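Local coordinates for D-alanyl-D-alanine carboxypeptidase (Vibrio cholerae, PDB 5TR7), which probably removes the terminal D-alanine from peptidoglycan precursor peptides, as a serine-type penicillin-binding carboxypeptidase of the S11 family, at residues P33-K38 with G199-H204; T41-G46 with Q158-D163. One frame throughout, in Å; residues are numbered along the deposited sequence.

In the fold
Both contacts lie in the penicillin-binding domain of the beta-lactamase fold, their centres about 13 Å apart, and both use helix 37-50. Along the chain the order is 33-38, 41-46, 158-163, 199-204, so both segments of interaction 2 fall between those of interaction 1. Interaction 1 sets the start of helix 37-50 against 196-205, an outermost strand of the five-stranded antiparallel sheet, at the predicted active site. Interaction 2 packs the next turns of that helix against the last turns of helix 150-163. The two adjoin where Ile200 CG2 lies 3.9 Å from Leu160 CD1, a contact that brings helix 150-163 up against the strand carrying Lys201, a predicted substrate-binding residue.

Interaction 1. Residues P33-K38 with G199-H204; sequences PASLTK and GIKTGH
Lys201 NZ donates to Thr202 O (3.2 Å) and is hydrogen-bonded to Ser98 OG, while Ser35 OG, across the contact, lies 3.6 Å from it, near but not bonded. This is the predicted active site of the penicillin-binding fold, where the SxxK motif (Ser35, Lys38) at a helix start faces the KTG motif (Lys201 to Gly203) on an edge strand; Ser98 and Asn100 belong to the third, SxN motif. Ser35 is the predicted acyl-ester nucleophile, Lys38 the predicted proton acceptor and Lys201 a predicted substrate-binding residue.

Two bends bring the Lys201 amine back toward its own strand, at chi2 (74°) and chi4 (75°), and its bond meets Thr202 O with the donor tilted 22° from the carbonyl plane. Lys38 is extended until its last torsion. Its NZ donates to Ser35 OG at 2.8 Å and is also held by Asn100 OD1 and His139 O, three bonds that fix the amine beside the nucleophile. The two lysine chains cross at Lys38 CB and Lys201 CE, 4.1 Å apart, and their amines stay separate, Lys38 NZ lying 5.5 Å from Lys201 NZ.

The apolar part of the contact is Leu36, which reaches the strand through CD2; this methyl sits 3.1 Å from Lys201 O and rests against Lys201 CG. A classic beta bulge, with Ile200 and Lys201 both facing Val213, interrupts the strand here, just after a cis peptide bond. Ser35 N and His204 N lie 5.0 Å apart, consistent with the oxyanion hole that the equivalent amides form in related enzymes.

The turn carrying Ser35 is held from within: Ala34 O accepts from both Thr37 N and Thr37 OG1, the hydroxyl lying in the carbonyl plane at 2.8 Å.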
loop_
_atom_site.group_PDB
_atom_site.type_symbol
_atom_site.label_atom_id
_atom_site.label_comp_id
_atom_site.label_asym_id
_atom_site.label_seq_id
_atom_site.Cartn_x
_atom_site.Cartn_y
_atom_site.Cartn_z
ATOM N N PRO A 33 8.259 -4.430 5.442
ATOM C CA PRO A 33 7.440 -3.460 4.679
ATOM C C PRO A 33 6.368 -2.718 5.453
ATOM O O PRO A 33 5.850 -1.673 5.004
ATOM C CB PRO A 33 6.780 -4.330 3.621
ATOM C CG PRO A 33 6.610 -5.642 4.296
ATOM C CD PRO A 33 7.849 -5.804 5.133
ATOM N N ALA A 34 6.039 -3.283 6.604
ATOM C CA ALA A 34 5.104 -2.688 7.524
ATOM C C ALA A 34 3.796 -2.379 6.832
ATOM O O ALA A 34 3.276 -3.170 6.062
ATOM C CB ALA A 34 5.712 -1.448 8.199
ATOM N N SER A 35 3.317 -1.178 7.019
ATOM C CA SER A 35 1.998 -0.833 6.523
ATOM C C SER A 35 1.896 -0.899 4.970
ATOM O O SER A 35 0.792 -0.869 4.409
ATOM C CB SER A 35 1.630 0.489 7.153
ATOM O OG SER A 35 0.302 0.799 6.992
ATOM N N LEU A 36 3.024 -1.052 4.273
ATOM C CA LEU A 36 2.945 -1.157 2.819
ATOM C C LEU A 36 2.355 -2.534 2.483
ATOM O O LEU A 36 1.862 -2.737 1.375
ATOM C CB LEU A 36 4.310 -0.969 2.147
ATOM C CG LEU A 36 4.913 0.385 2.334
ATOM C CD1 LEU A 36 6.258 0.291 1.677
ATOM C CD2 LEU A 36 4.047 1.525 1.732
ATOM N N THR A 37 2.387 -3.439 3.468
ATOM C CA THR A 37 1.740 -4.753 3.339
ATOM C C THR A 37 0.246 -4.593 2.952
ATOM O O THR A 37 -0.343 -5.455 2.314
ATOM C CB THR A 37 1.812 -5.487 4.703
ATOM O OG1 THR A 37 3.175 -5.756 5.017
ATOM C CG2 THR A 37 1.060 -6.800 4.690
ATOM N N LYS A 38 -0.326 -3.445 3.299
ATOM C CA LYS A 38 -1.735 -3.161 2.992
ATOM C C LYS A 38 -1.991 -3.087 1.523
ATOM O O LYS A 38 -3.127 -3.322 1.066
ATOM C CB LYS A 38 -2.246 -1.960 3.716
ATOM C CG LYS A 38 -2.182 -2.123 5.248
ATOM C CD LYS A 38 -2.782 -0.945 6.016
ATOM C CE LYS A 38 -2.790 -1.181 7.526
ATOM N NZ LYS A 38 -1.455 -1.043 8.128
ATOM N N GLY A 199 -1.246 7.979 -6.240
ATOM C CA GLY A 199 -1.031 6.881 -5.335
ATOM C C GLY A 199 0.395 6.945 -4.780
ATOM O O GLY A 199 1.157 7.826 -5.135
ATOM N N ILE A 200 0.804 5.977 -3.980
ATOM C CA ILE A 200 -0.015 4.836 -3.624
ATOM C C ILE A 200 -0.178 4.697 -2.114
ATOM O O ILE A 200 -1.233 4.956 -1.568
ATOM C CB ILE A 200 0.564 3.534 -4.201
ATOM C CG1 ILE A 200 0.933 3.717 -5.670
ATOM C CG2 ILE A 200 -0.369 2.360 -3.983
ATOM C CD1 ILE A 200 1.250 2.399 -6.402
ATOM N N LYS A 201 0.864 4.295 -1.424
ATOM C CA LYS A 201 0.717 4.012 -0.025
ATOM C C LYS A 201 1.940 4.389 0.757
ATOM O O LYS A 201 3.058 4.174 0.390
ATOM C CB LYS A 201 0.476 2.502 0.135
ATOM C CG LYS A 201 0.138 2.011 1.540
ATOM C CD LYS A 201 -1.275 2.400 1.878
ATOM C CE LYS A 201 -1.645 2.038 3.313
ATOM N NZ LYS A 201 -1.069 2.913 4.370
ATOM N N THR A 202 1.660 4.766 1.944
ATOM C CA THR A 202 2.618 5.251 2.867
ATOM C C THR A 202 2.875 4.233 4.010
ATOM O O THR A 202 2.093 3.380 4.270
ATOM C CB THR A 202 1.964 6.518 3.394
ATOM O OG1 THR A 202 2.933 7.349 3.966
ATOM C CG2 THR A 202 0.840 6.200 4.348
ATOM N N GLY A 203 4.009 4.322 4.657
ATOM C CA GLY A 203 4.264 3.458 5.836
ATOM C C GLY A 203 5.510 3.802 6.565
ATOM O O GLY A 203 6.312 4.609 6.068
ATOM N N HIS A 204 5.746 3.124 7.691
ATOM C CA HIS A 204 6.975 3.345 8.484
ATOM C C HIS A 204 7.547 1.995 8.934
ATOM O O HIS A 204 6.807 1.098 9.311
ATOM C CB HIS A 204 6.648 4.198 9.700
ATOM C CG HIS A 204 7.847 4.611 10.489
ATOM N ND1 HIS A 204 8.456 3.793 11.415
ATOM C CD2 HIS A 204 8.565 5.756 10.469
ATOM C CE1 HIS A 204 9.502 4.417 11.921
ATOM N NE2 HIS A 204 9.561 5.627 11.394
#

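Interaction 2. Residues T41-G46 with Q158-D163; sequences TSYVIG and QALIRD
Tyr43 OH gives its hydrogen to Asp163 OD2 at 2.6 Å, the only hydrogen bond between the two segments; Lys50 NZ, further along helix 37-50, also bonds Asp163 O. The helix axes run nearly parallel, 18° apart, with a closest approach of 10.2 Å. The phenol meets OD2 on the anti side, 25° out of the carboxylate plane. Its hydroxyl has a further partner in Gln47 NE2.

The ionic part lies within 158-163: Arg162 NH1 forms a salt bridge to the same OD2 at 2.8 Å, from the syn side and 27° out of that plane.

Two apolar pairs join the helices. With CG anti to the backbone N, Tyr43 reaches across, and Ala159 CB touches its CE2 (3.6 Å) from off the ring plane. Leu160 and Tyr43 run alongside each other, pointing opposite ways, with Leu160 CD2 3.9 Å from Tyr43 CB.

Carbon-to-oxygen van der Waals contacts complete the list. Ala159 O meets the ring edge in plane, 3.5 Å from Tyr43 CE2. Leu160 CD2 lies 3.5 Å from Ser42 OG, whose hydrogen-bonding partners are Tyr171 OH and Met39 O.

With two donors on OD2, Asp163 is probably kept ionised, and the bond from the buried phenol is then probably charge-assisted.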
loop_
_atom_site.group_PDB
_atom_site.type_symbol
_atom_site.label_atom_id
_atom_site.label_comp_id
_atom_site.label_asym_id
_atom_site.label_seq_id
_atom_site.Cartn_x
_atom_site.Cartn_y
_atom_site.Cartn_z
ATOM N N THR A 41 -2.895 -6.554 0.657
ATOM C CA THR A 41 -4.234 -6.851 1.172
ATOM C C THR A 41 -5.296 -6.279 0.245
ATOM O O THR A 41 -6.265 -6.969 -0.133
ATOM C CB THR A 41 -4.368 -6.309 2.596
ATOM O OG1 THR A 41 -3.489 -7.061 3.455
ATOM C CG2 THR A 41 -5.786 -6.425 3.116
ATOM N N SER A 42 -5.097 -5.037 -0.165
ATOM C CA SER A 42 -6.069 -4.392 -1.055
ATOM C C SER A 42 -6.009 -5.060 -2.437
ATOM O O SER A 42 -7.007 -5.043 -3.155
ATOM C CB SER A 42 -5.848 -2.909 -1.190
ATOM O OG SER A 42 -4.820 -2.674 -2.126
ATOM N N TYR A 43 -4.853 -5.608 -2.821
ATOM C CA TYR A 43 -4.738 -6.255 -4.118
ATOM C C TYR A 43 -5.639 -7.485 -4.110
ATOM O O TYR A 43 -6.443 -7.687 -5.037
ATOM C CB TYR A 43 -3.273 -6.607 -4.490
ATOM C CG TYR A 43 -3.149 -7.239 -5.880
ATOM C CD1 TYR A 43 -3.321 -8.591 -6.046
ATOM C CD2 TYR A 43 -2.886 -6.472 -7.028
ATOM C CE1 TYR A 43 -3.309 -9.165 -7.307
ATOM C CE2 TYR A 43 -2.826 -7.059 -8.295
ATOM C CZ TYR A 43 -3.049 -8.401 -8.439
ATOM O OH TYR A 43 -3.012 -8.974 -9.672
ATOM N N VAL A 44 -5.512 -8.322 -3.079
ATOM C CA VAL A 44 -6.352 -9.522 -2.976
ATOM C C VAL A 44 -7.838 -9.147 -2.921
ATOM O O VAL A 44 -8.674 -9.715 -3.633
ATOM C CB VAL A 44 -5.982 -10.382 -1.736
ATOM C CG1 VAL A 44 -6.874 -11.620 -1.649
ATOM C CG2 VAL A 44 -4.522 -10.823 -1.809
ATOM N N ILE A 45 -8.164 -8.140 -2.109
ATOM C CA ILE A 45 -9.564 -7.662 -2.039
ATOM C C ILE A 45 -10.058 -7.226 -3.447
ATOM O O ILE A 45 -11.148 -7.535 -3.862
ATOM C CB ILE A 45 -9.685 -6.516 -1.042
ATOM C CG1 ILE A 45 -9.453 -7.042 0.377
ATOM C CG2 ILE A 45 -11.027 -5.801 -1.149
ATOM C CD1 ILE A 45 -9.228 -5.880 1.376
ATOM N N GLY A 46 -9.216 -6.556 -4.198
ATOM C CA GLY A 46 -9.568 -6.066 -5.548
ATOM C C GLY A 46 -9.862 -7.238 -6.475
ATOM O O GLY A 46 -10.852 -7.233 -7.229
ATOM N N GLN A 158 2.617 -1.396 -9.231
ATOM C CA GLN A 158 2.329 -1.487 -10.652
ATOM C C GLN A 158 1.125 -2.417 -10.896
ATOM O O GLN A 158 0.232 -2.097 -11.692
ATOM C CB GLN A 158 3.563 -2.036 -11.410
ATOM C CG GLN A 158 3.359 -2.276 -12.906
ATOM C CD GLN A 158 4.490 -3.039 -13.573
ATOM O OE1 GLN A 158 4.997 -4.016 -13.069
ATOM N NE2 GLN A 158 4.944 -2.515 -14.678
ATOM N N ALA A 159 1.121 -3.565 -10.225
ATOM C CA ALA A 159 0.019 -4.538 -10.372
ATOM C C ALA A 159 -1.312 -3.999 -9.904
ATOM O O ALA A 159 -2.357 -4.385 -10.446
ATOM C CB ALA A 159 0.334 -5.814 -9.596
ATOM N N LEU A 160 -1.277 -3.165 -8.867
ATOM C CA LEU A 160 -2.506 -2.556 -8.387
ATOM C C LEU A 160 -3.138 -1.697 -9.475
ATOM O O LEU A 160 -4.339 -1.751 -9.730
ATOM C CB LEU A 160 -2.285 -1.667 -7.157
ATOM C CG LEU A 160 -2.218 -2.265 -5.773
ATOM C CD1 LEU A 160 -1.627 -1.241 -4.779
ATOM C CD2 LEU A 160 -3.563 -2.831 -5.337
ATOM N N ILE A 161 -2.331 -0.842 -10.072
ATOM C CA ILE A 161 -2.812 0.034 -11.156
ATOM C C ILE A 161 -3.192 -0.776 -12.355
ATOM O O ILE A 161 -4.183 -0.555 -13.000
ATOM C CB ILE A 161 -1.669 0.933 -11.546
ATOM C CG1 ILE A 161 -1.281 1.822 -10.363
ATOM C CG2 ILE A 161 -1.988 1.694 -12.821
ATOM C CD1 ILE A 161 0.039 2.563 -10.569
ATOM N N ARG A 162 -2.409 -1.792 -12.647
ATOM C CA ARG A 162 -2.671 -2.592 -13.850
ATOM C C ARG A 162 -3.806 -3.547 -13.802
ATOM O O ARG A 162 -4.505 -3.717 -14.816
ATOM C CB ARG A 162 -1.410 -3.447 -14.147
ATOM C CG ARG A 162 -1.423 -4.244 -15.424
ATOM C CD ARG A 162 -0.925 -5.646 -15.087
ATOM N NE ARG A 162 0.444 -5.723 -14.703
ATOM C CZ ARG A 162 1.001 -6.634 -13.899
ATOM N NH1 ARG A 162 0.371 -7.536 -13.157
ATOM N NH2 ARG A 162 2.279 -6.556 -13.720
ATOM N N ASP A 163 -3.934 -4.259 -12.694
ATOM C CA ASP A 163 -4.905 -5.418 -12.630
ATOM C C ASP A 163 -6.165 -5.104 -11.877
ATOM O O ASP A 163 -7.187 -5.681 -12.182
ATOM C CB ASP A 163 -4.252 -6.619 -11.920
ATOM C CG ASP A 163 -2.942 -7.064 -12.531
ATOM O OD1 ASP A 163 -2.794 -6.909 -13.730
ATOM O OD2 ASP A 163 -2.123 -7.751 -11.842
#